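Local coordinates for protein endo-1,3-beta-glucanase, family GH16 (Zobellia galactanivorans, PDB 5FUI) that probably binds the algal beta-1,3-glucan laminarin through its C-terminal family 6 carbohydrate-binding module, the part of this laminarinase described here, at residues Q25-P28 with E34-G37. Residues are numbered along the deposited sequence; the frame is centred on the assembly and turned at random. Where two conformers were deposited one is given.
Sequences QKEP and ENVG. With MG (magnesium ion), chain E.
Glu27 slants across the side-chain amide of Asn35, its CG 3.4 Å from Asn35 ND2, and closes the contact with its carboxylate, Asn35 ND2 donating to Glu27 OE2 at 2.9 Å. Directly paired across the strands, the two residues share a face, and chi1 of 62° and 64°, with CG between backbone N and carbonyl carbon, turns their ends together. The carboxylate is met on its anti side, its plane turned 54° from the amide. An amide suits buried position 35 because ND2 can also make a weak bond to the carbonyl O of Val36. An alanine in place of Glu27 would probably leave this amide without its charged acceptor and freer to turn. Along the backbones, Gln25 and Gly37 exchange two N-H to O bonds, as do Glu27 and Asn35. A side chain at Gly37 would share the face with the Glu27 carboxylate, where glycine avoids a clash. On the other face, Lys26 runs its aliphatic CB past Glu34 OE2, 3.5 Å away. Glu34 binds magnesium through its backbone O at 2.3 Å, with Glu14, Glu16 and Asn126 also ligating the ion. These pairings define a short antiparallel beta hairpin whose second strand lends a carbonyl to the metal site of the CBM6 beta-sandwich.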
ATOM      1  N   GLN A  25       3.467  -3.545  12.460  1.00 13.00           N
ATOM      2  CA  GLN A  25       4.835  -3.528  12.950  1.00 13.37           C
ATOM      3  C   GLN A  25       5.771  -3.687  11.764  1.00 13.68           C
ATOM      4  O   GLN A  25       5.468  -4.304  10.771  1.00 19.34           O
ATOM      5  CB  GLN A  25       5.099  -4.710  13.883  1.00 15.41           C
ATOM      6  CG  GLN A  25       4.341  -4.542  15.209  1.00 20.54           C
ATOM      7  CD  GLN A  25       4.511  -5.686  16.134  1.00 25.36           C
ATOM      8  OE1 GLN A  25       5.594  -6.231  16.269  1.00 36.59           O
ATOM      9  NE2 GLN A  25       3.420  -6.096  16.734  1.00 27.21           N
ATOM     10  N   LYS A  26       6.961  -3.146  11.897  1.00 11.80           N
ATOM     11  CA  LYS A  26       8.034  -3.315  10.886  0.50 13.83           C
ATOM     12  C   LYS A  26       8.850  -4.595  11.148  1.00 14.34           C
ATOM     13  O   LYS A  26       9.015  -5.027  12.323  1.00 14.41           O
ATOM     14  CB  LYS A  26       9.022  -2.135  10.943  0.50 14.23           C
ATOM     15  CG  LYS A  26       8.452  -0.749  10.642  0.50 15.97           C
ATOM     16  CD  LYS A  26       9.575   0.277  10.713  0.50 22.20           C
ATOM     17  CE  LYS A  26       9.099   1.686  10.479  0.50 23.99           C
ATOM     18  NZ  LYS A  26       7.677   1.800  10.824  0.50 26.36           N
ATOM     19  N   GLU A  27       9.383  -5.180  10.072  1.00 13.25           N
ATOM     20  CA  GLU A  27      10.194  -6.393  10.223  1.00 12.51           C
ATOM     21  C   GLU A  27      11.153  -6.448   9.033  1.00 11.80           C
ATOM     22  O   GLU A  27      10.907  -5.835   8.005  1.00 12.83           O
ATOM     23  CB  GLU A  27       9.349  -7.667  10.305  1.00 11.81           C
ATOM     24  CG  GLU A  27       8.540  -7.893   9.027  1.00 13.27           C
ATOM     25  CD  GLU A  27       7.774  -9.178   9.039  1.00 14.75           C
ATOM     26  OE1 GLU A  27       8.198 -10.149   9.718  1.00 20.00           O
ATOM     27  OE2 GLU A  27       6.744  -9.293   8.323  1.00 16.20           O
ATOM     28  N   PRO A  28      12.317  -7.126   9.175  1.00 12.95           N
ATOM     29  CA  PRO A  28      13.231  -7.223   8.037  1.00 12.25           C
ATOM     30  C   PRO A  28      12.559  -7.968   6.880  1.00 11.38           C
ATOM     31  O   PRO A  28      11.856  -8.929   7.100  1.00 12.70           O
ATOM     32  CB  PRO A  28      14.430  -8.036   8.597  1.00 16.18           C
ATOM     33  CG  PRO A  28      14.140  -8.257  10.019  1.00 19.96           C
ATOM     34  CD  PRO A  28      12.813  -7.785  10.382  1.00 15.15           C
ATOM     35  N   GLU A  34      12.927  -3.186   4.993  1.00 13.07           N
ATOM     36  CA  GLU A  34      11.862  -3.615   5.919  1.00 11.77           C
ATOM     37  C   GLU A  34      10.585  -3.805   5.116  1.00  9.87           C
ATOM     38  O   GLU A  34      10.418  -3.232   4.012  1.00 11.98           O
ATOM     39  CB  GLU A  34      11.641  -2.620   7.159  1.00 11.00           C
ATOM     40  CG  GLU A  34      12.821  -2.606   8.086  1.00 16.84           C
ATOM     41  CD  GLU A  34      12.643  -1.436   9.067  1.00 17.38           C
ATOM     42  OE1 GLU A  34      12.681  -0.249   8.616  1.00 21.53           O
ATOM     43  OE2 GLU A  34      12.398  -1.712  10.244  1.00 22.02           O
ATOM     44  N   ASN A  35       9.664  -4.536   5.706  1.00  9.69           N
ATOM     45  CA  ASN A  35       8.271  -4.520   5.285  1.00  9.74           C
ATOM     46  C   ASN A  35       7.412  -4.289   6.464  1.00 10.85           C
ATOM     47  O   ASN A  35       7.824  -4.406   7.586  1.00 11.20           O
ATOM     48  CB  ASN A  35       7.875  -5.840   4.553  1.00 10.98           C
ATOM     49  CG  ASN A  35       7.933  -7.078   5.412  1.00  9.13           C
ATOM     50  OD1 ASN A  35       8.933  -7.773   5.444  1.00 13.20           O
ATOM     51  ND2 ASN A  35       6.861  -7.395   6.087  1.00  9.61           N
ATOM     52  N   VAL A  36       6.194  -3.869   6.190  1.00  9.78           N
ATOM     53  CA  VAL A  36       5.109  -3.781   7.241  1.00 10.50           C
ATOM     54  C   VAL A  36       4.502  -5.165   7.352  1.00 10.32           C
ATOM     55  O   VAL A  36       4.079  -5.799   6.315  1.00 10.23           O
ATOM     56  CB  VAL A  36       4.065  -2.708   6.849  1.00  9.14           C
ATOM     57  CG1 VAL A  36       3.106  -2.503   7.982  1.00 12.41           C
ATOM     58  CG2 VAL A  36       4.817  -1.416   6.635  1.00 12.82           C
ATOM     59  N   GLY A  37       4.409  -5.651   8.610  1.00 12.05           N
ATOM     60  CA  GLY A  37       3.744  -6.900   8.910  1.00 10.96           C
ATOM     61  C   GLY A  37       2.816  -6.759  10.131  1.00 10.34           C
ATOM     62  O   GLY A  37       2.623  -5.645  10.634  1.00 11.60           O
TER
HETATM   63 MG    MG E1386      10.068  -1.912   2.210  1.00 10.89          MG
HETATM   64  O   HOH W   1      12.384  -1.612   2.071  1.00 30.25           O